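Local coordinates for protein superoxide dismutase [Mn/Fe] (Aeropyrum pernix, PDB 3AK2) that catalyses the dismutation of superoxide into molecular oxygen and hydrogen peroxide as a cambialistic enzyme, one able to work with manganese or iron, at residues N85-P88 with P89-G93; K34-N37 with T38-G42; L133-P137 with L138-L142. All coordinates share one frame; numbering follows the deposited sequence.

Interaction 1. Residues N85-P88 with P89-G93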
# COMPACT_ATOMS: atom_id res chain seq x y z
N ASN A 85 -6.00 -21.50 -15.62
CA ASN A 85 -7.36 -21.02 -15.37
C ASN A 85 -8.10 -20.69 -16.67
O ASN A 85 -9.31 -20.45 -16.65
CB ASN A 85 -7.34 -19.73 -14.53
CG ASN A 85 -7.35 -19.96 -13.02
OD1 ASN A 85 -7.25 -18.99 -12.27
ND2 ASN A 85 -7.51 -21.20 -12.57
N MET A 86 -7.37 -20.65 -17.78
CA MET A 86 -7.97 -20.39 -19.09
C MET A 86 -7.74 -21.57 -20.02
O MET A 86 -6.89 -22.42 -19.77
CB MET A 86 -7.39 -19.11 -19.71
CG MET A 86 -7.66 -17.86 -18.87
SD MET A 86 -7.05 -16.32 -19.59
CE MET A 86 -5.27 -16.57 -19.51
N ALA A 87 -8.54 -21.62 -21.09
CA ALA A 87 -8.42 -22.67 -22.10
C ALA A 87 -9.02 -22.14 -23.39
O ALA A 87 -9.86 -21.24 -23.36
CB ALA A 87 -9.14 -23.94 -21.64
N PRO A 88 -8.59 -22.70 -24.55
CA PRO A 88 -9.17 -22.28 -25.82
C PRO A 88 -10.69 -22.39 -25.78
O PRO A 88 -11.22 -23.34 -25.19
CB PRO A 88 -8.58 -23.29 -26.82
CG PRO A 88 -7.30 -23.72 -26.20
CD PRO A 88 -7.56 -23.74 -24.73
N PRO A 89 -11.40 -21.43 -26.40
CA PRO A 89 -12.87 -21.44 -26.39
C PRO A 89 -13.42 -22.81 -26.78
O PRO A 89 -12.96 -23.41 -27.76
CB PRO A 89 -13.24 -20.39 -27.44
CG PRO A 89 -12.06 -19.49 -27.53
CD PRO A 89 -10.85 -20.29 -27.16
N GLY A 90 -14.39 -23.30 -26.02
CA GLY A 90 -14.88 -24.68 -26.17
C GLY A 90 -14.62 -25.46 -24.90
O GLY A 90 -15.54 -25.70 -24.11
N LYS A 91 -13.36 -25.86 -24.69
CA LYS A 91 -12.93 -26.34 -23.38
C LYS A 91 -13.05 -25.19 -22.39
O LYS A 91 -13.41 -25.39 -21.22
CB LYS A 91 -11.49 -26.86 -23.43
CG LYS A 91 -11.00 -27.38 -22.08
CD LYS A 91 -9.53 -27.76 -22.10
CE LYS A 91 -9.06 -28.12 -20.69
NZ LYS A 91 -7.65 -28.60 -20.67
N GLY A 92 -12.74 -23.98 -22.86
CA GLY A 92 -12.91 -22.77 -22.07
C GLY A 92 -14.29 -22.17 -22.26
O GLY A 92 -14.93 -22.37 -23.29
N GLY A 93 -14.74 -21.42 -21.26
CA GLY A 93 -16.03 -20.76 -21.31
C GLY A 93 -17.16 -21.59 -20.74
O GLY A 93 -16.92 -22.61 -20.07

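Interaction 2. Residues K34-N37 with T38-G42. With EDO (1,2-ethanediol), chain I.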
# COMPACT_ATOMS: atom_id res chain seq x y z
N LYS A 34 7.65 -11.74 -21.44
CA LYS A 34 8.22 -10.54 -20.84
C LYS A 34 7.80 -10.40 -19.38
O LYS A 34 8.65 -10.44 -18.49
CB LYS A 34 7.86 -9.29 -21.66
CG LYS A 34 8.33 -9.33 -23.12
CD LYS A 34 9.86 -9.35 -23.21
CE LYS A 34 10.34 -9.14 -24.64
NZ LYS A 34 10.21 -10.37 -25.46
N HIS A 35 6.51 -10.29 -19.13
CA HIS A 35 6.04 -10.00 -17.78
C HIS A 35 6.21 -11.17 -16.81
O HIS A 35 6.87 -11.03 -15.78
CB HIS A 35 4.60 -9.49 -17.79
CG HIS A 35 4.45 -8.22 -18.57
ND1 HIS A 35 4.86 -7.00 -18.08
CD2 HIS A 35 3.97 -7.98 -19.81
CE1 HIS A 35 4.62 -6.06 -18.97
NE2 HIS A 35 4.08 -6.63 -20.04
N HIS A 36 5.65 -12.33 -17.13
CA HIS A 36 5.77 -13.45 -16.20
C HIS A 36 7.25 -13.80 -15.99
O HIS A 36 7.69 -13.99 -14.86
CB HIS A 36 4.95 -14.65 -16.66
CG HIS A 36 4.85 -15.74 -15.63
ND1 HIS A 36 4.09 -16.88 -15.82
CD2 HIS A 36 5.42 -15.88 -14.41
CE1 HIS A 36 4.20 -17.66 -14.77
NE2 HIS A 36 5.00 -17.08 -13.89
N ASN A 37 8.02 -13.85 -17.08
CA ASN A 37 9.45 -14.13 -16.99
C ASN A 37 10.17 -13.18 -16.03
O ASN A 37 11.04 -13.60 -15.25
CB ASN A 37 10.11 -14.07 -18.36
CG ASN A 37 11.45 -14.80 -18.40
OD1 ASN A 37 11.60 -15.88 -17.84
ND2 ASN A 37 12.42 -14.20 -19.07
N THR A 38 9.81 -11.91 -16.08
CA THR A 38 10.42 -10.90 -15.22
C THR A 38 10.16 -11.19 -13.74
O THR A 38 11.06 -11.02 -12.91
CB THR A 38 9.95 -9.48 -15.62
OG1 THR A 38 10.50 -9.16 -16.91
CG2 THR A 38 10.40 -8.43 -14.62
N TYR A 39 8.96 -11.64 -13.41
CA TYR A 39 8.66 -11.96 -12.01
C TYR A 39 9.44 -13.18 -11.53
O TYR A 39 9.96 -13.20 -10.41
CB TYR A 39 7.16 -12.15 -11.78
CG TYR A 39 6.31 -11.04 -12.35
CD1 TYR A 39 6.62 -9.70 -12.10
CD2 TYR A 39 5.20 -11.32 -13.14
CE1 TYR A 39 5.85 -8.68 -12.63
CE2 TYR A 39 4.43 -10.31 -13.68
CZ TYR A 39 4.75 -9.00 -13.42
OH TYR A 39 3.96 -8.01 -13.96
N VAL A 40 9.57 -14.19 -12.39
CA VAL A 40 10.39 -15.35 -12.07
C VAL A 40 11.82 -14.91 -11.76
O VAL A 40 12.37 -15.26 -10.71
CB VAL A 40 10.38 -16.39 -13.21
CG1 VAL A 40 11.34 -17.54 -12.91
CG2 VAL A 40 8.96 -16.92 -13.43
N LYS A 41 12.40 -14.12 -12.66
CA LYS A 41 13.76 -13.62 -12.46
C LYS A 41 13.88 -12.78 -11.19
O LYS A 41 14.85 -12.90 -10.45
CB LYS A 41 14.22 -12.79 -13.66
CG LYS A 41 14.32 -13.56 -14.97
CD LYS A 41 14.75 -12.64 -16.13
CE LYS A 41 13.79 -11.48 -16.39
NZ LYS A 41 12.76 -11.78 -17.43
N GLY A 42 12.89 -11.92 -10.95
CA GLY A 42 12.90 -11.06 -9.77
C GLY A 42 12.83 -11.83 -8.47
O GLY A 42 13.48 -11.45 -7.49
C1 EDO I . 8.73 -6.92 -18.71
O1 EDO I . 9.72 -6.17 -19.43
C2 EDO I . 8.63 -6.36 -17.29
O2 EDO I . 7.36 -6.69 -16.73
O HOH W 1 4.92 -6.40 -15.61

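Interaction 3. Residues L133-P137 with L138-L142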
# COMPACT_ATOMS: atom_id res chain seq x y z
N LEU A 133 -11.14 -15.43 -6.96
CA LEU A 133 -12.03 -16.35 -6.27
C LEU A 133 -11.15 -17.31 -5.48
O LEU A 133 -10.31 -18.01 -6.05
CB LEU A 133 -12.90 -17.13 -7.26
CG LEU A 133 -13.81 -18.21 -6.67
CD1 LEU A 133 -14.89 -17.61 -5.79
CD2 LEU A 133 -14.44 -19.05 -7.78
N ALA A 134 -11.36 -17.34 -4.16
CA ALA A 134 -10.52 -18.12 -3.28
C ALA A 134 -11.33 -19.08 -2.42
O ALA A 134 -12.52 -18.86 -2.18
CB ALA A 134 -9.68 -17.20 -2.39
N PHE A 135 -10.66 -20.14 -1.99
CA PHE A 135 -11.20 -21.06 -1.00
C PHE A 135 -10.67 -20.67 0.38
O PHE A 135 -9.46 -20.57 0.59
CB PHE A 135 -10.78 -22.50 -1.34
CG PHE A 135 -11.37 -23.54 -0.43
CD1 PHE A 135 -12.64 -24.04 -0.66
CD2 PHE A 135 -10.64 -24.04 0.65
CE1 PHE A 135 -13.19 -25.02 0.16
CE2 PHE A 135 -11.18 -25.01 1.48
CZ PHE A 135 -12.46 -25.50 1.23
N ASP A 136 -11.59 -20.46 1.31
CA ASP A 136 -11.26 -20.08 2.68
C ASP A 136 -11.09 -21.32 3.56
O ASP A 136 -12.06 -22.02 3.82
CB ASP A 136 -12.36 -19.16 3.24
CG ASP A 136 -12.17 -18.83 4.70
OD1 ASP A 136 -13.13 -18.29 5.29
OD2 ASP A 136 -11.09 -19.09 5.27
N PRO A 137 -9.86 -21.60 4.04
CA PRO A 137 -9.64 -22.79 4.86
C PRO A 137 -10.38 -22.75 6.20
O PRO A 137 -10.63 -23.81 6.78
CB PRO A 137 -8.13 -22.79 5.10
CG PRO A 137 -7.72 -21.36 4.93
CD PRO A 137 -8.61 -20.83 3.85
N LEU A 138 -10.71 -21.56 6.69
CA LEU A 138 -11.36 -21.43 8.00
C LEU A 138 -12.84 -21.83 7.98
O LEU A 138 -13.37 -22.28 9.00
CB LEU A 138 -11.22 -20.00 8.55
CG LEU A 138 -9.81 -19.44 8.75
CD1 LEU A 138 -9.91 -18.06 9.37
CD2 LEU A 138 -8.93 -20.34 9.61
N THR A 139 -13.48 -21.66 6.83
CA THR A 139 -14.91 -21.95 6.69
C THR A 139 -15.21 -22.99 5.61
O THR A 139 -16.36 -23.42 5.47
CB THR A 139 -15.71 -20.67 6.33
OG1 THR A 139 -15.21 -20.12 5.10
CG2 THR A 139 -15.63 -19.63 7.44
N GLU A 140 -14.19 -23.38 4.85
CA GLU A 140 -14.34 -24.28 3.70
C GLU A 140 -15.40 -23.77 2.71
O GLU A 140 -16.21 -24.54 2.17
CB GLU A 140 -14.57 -25.73 4.16
CG GLU A 140 -13.39 -26.26 4.98
CD GLU A 140 -13.42 -27.76 5.20
OE1 GLU A 140 -12.50 -28.45 4.70
OE2 GLU A 140 -14.36 -28.25 5.86
N GLU A 141 -15.37 -22.46 2.48
CA GLU A 141 -16.28 -21.76 1.59
C GLU A 141 -15.51 -20.89 0.62
O GLU A 141 -14.33 -20.58 0.84
CB GLU A 141 -17.20 -20.83 2.39
CG GLU A 141 -18.19 -21.52 3.30
CD GLU A 141 -19.28 -20.57 3.77
OE1 GLU A 141 -19.05 -19.34 3.83
OE2 GLU A 141 -20.38 -21.07 4.08
N LEU A 142 -16.19 -20.46 -0.45
CA LEU A 142 -15.63 -19.52 -1.40
C LEU A 142 -15.70 -18.09 -0.89
O LEU A 142 -16.62 -17.72 -0.16
CB LEU A 142 -16.36 -19.62 -2.75
CG LEU A 142 -16.32 -20.97 -3.45
CD1 LEU A 142 -17.18 -20.95 -4.69
CD2 LEU A 142 -14.90 -21.39 -3.79

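Interaction 1. Residues N85-P88 with P89-G93
Pro88 and Gly92 are joined by a backbone hydrogen bond from Gly92 N to Pro88 O, 2.9 Å long, with an N-H...O angle of 158°, which curls the chain into an alpha-turn. The turn lies in the loop that leads from helix 62-82 to helix 98-108. A second backbone bond, from Gly90 N to Gly92 O at 2.9 Å, braces the corner.

Two successive prolines suit the entry, because their rings fix phi and deliver the chain to the corner in an extended form; Pro88 CB packs on Pro89 CD at 3.8 Å. Gly90 then reverses the path with a phi of 118°, which glycine tolerates because it has no beta carbon to jam against the preceding carbonyl oxygen. Gly92 is bare for a different reason: its CA passes 3.6 Å from Ala87 O, in a buried spot that admits little more than backbone.

Lys91 spans the turn with its aliphatic part. Its CG lies opposite the backbone N (chi1 -180°) and the rest of the chain is stretched, which lays the methylenes past the small methyl of Ala87, and the side chain also touches Asn191. Pro89 rests against Tyr22. Backbone hydrogen bonds tie Ala87 to Val189 and Gly93 to Val190, fastening both limbs of the turn to the loop that precedes helix 192-205. Within the turn itself, Ala87 CB meets Lys91 CD at 3.9 Å.

Interaction 2. Residues K34-N37 with T38-G42
The Tyr39 ring carries the carbonyl oxygen of His35 over one face, 3.1 Å above its plane and displaced toward the rim, where Tyr39 CD2 is the nearest atom. His150 meets the same ring edge-to-face, and His79, a manganese ligand, meets it with the planes about 35° apart. The His35 ring stacks on another ligand, His169, while its NE2 is hydrogen-bonded to Tyr172 of the second subunit. Its ND1 binds O2 of the ethanediol at 2.9 Å, and one water joins His35 ND1, Tyr39 OH and that O2.

This is about two and a half turns of helix 25-54, in the alpha-hairpin domain, and the histidine-tyrosine pair beside the metal probably lines the substrate channel, as in related iron and manganese superoxide dismutases. Thr38 suits the solvent side: with OG1 opposite its own carbonyl carbon (chi1 -68°), the hydroxyl folds back to donate to Lys34 O at 2.7 Å. Thr38 N donates to the same oxygen from the opposite face of the carbonyl plane.

On the buried side, the ring of His36 crosses Val40, His36 CD2 lying 3.8 Å from Val40 CG2. The imidazole is gripped at both nitrogens, ND1 by Trp83 and NE2 by His76.

Interaction 3. Residues L133-P137 with L138-L142
Phe135 and Leu142 face each other as a non-hydrogen-bonded pair in the antiparallel beta hairpin of strands 129-136 and 141-148, part of the C-terminal domain. At its end the chain turns through Pro137 to Glu140. Glu140 and Glu141 both face Asp136, a G1 beta bulge, and Glu140 has the left-handed backbone (phi 54°) such a bulge needs. Across it, Asp136 N donates to Glu141 O at 2.8 Å in an almost straight bond.

Asp136 organises the loop. Its carboxylate swings to the side of its own carbonyl carbon (chi1 174°), which carries it over the residues that follow. OD2 accepts Leu138 N at 2.9 Å, an Asx turn, and OD1 accepts the Thr139 hydroxyl at 2.8 Å; both donors come from well above the carboxylate plane. To reach it, Thr139 holds OG1 between its backbone N and carbonyl carbon (chi1 59°). Tyr7 and Tyr73 of the third subunit bind OD1 and OD2 in turn, so four hydrogen bonds satisfy this buried group and would probably help keep it ionised. Proline suits position 137, since its fixed phi starts the turn.

Phe135 points its ring along the hairpin toward the loop, beside Glu140 and heading the same way, and Phe135 CZ comes to 3.6 Å from Glu140 CB. Phe135 also packs on Leu199, Ala202 and Leu203 of helix 192-205. Leu142 reaches Leu103, Ile104 and Phe108 of helix 98-108, while its CB touches Leu133 CD1 at 3.9 Å. Between the two backbones, Leu142 CA makes a CA-H...O contact with Ala134 O at 3.3 Å.

How the interactions relate
Interaction 2 lies closest to the chemistry: the side chain of Tyr39 comes within about 5 Å of the manganese ion held by His31, His79, Asp165 and His169. Interaction 1 follows helix 62-82, which supplies His79, and interaction 3 belongs to the sheet whose strand 159-165 ends at Asp165. None of the three touches another. Nearest atoms are about 10 Å apart between interactions 1 and 2, about 7 Å between 1 and 3, and about 17 Å between 2 and 3, which sit on opposite sides of the chain's centre. Interaction 2 meets the second subunit and interaction 3 the third, whereas interaction 1 touches no other chain of the assembly.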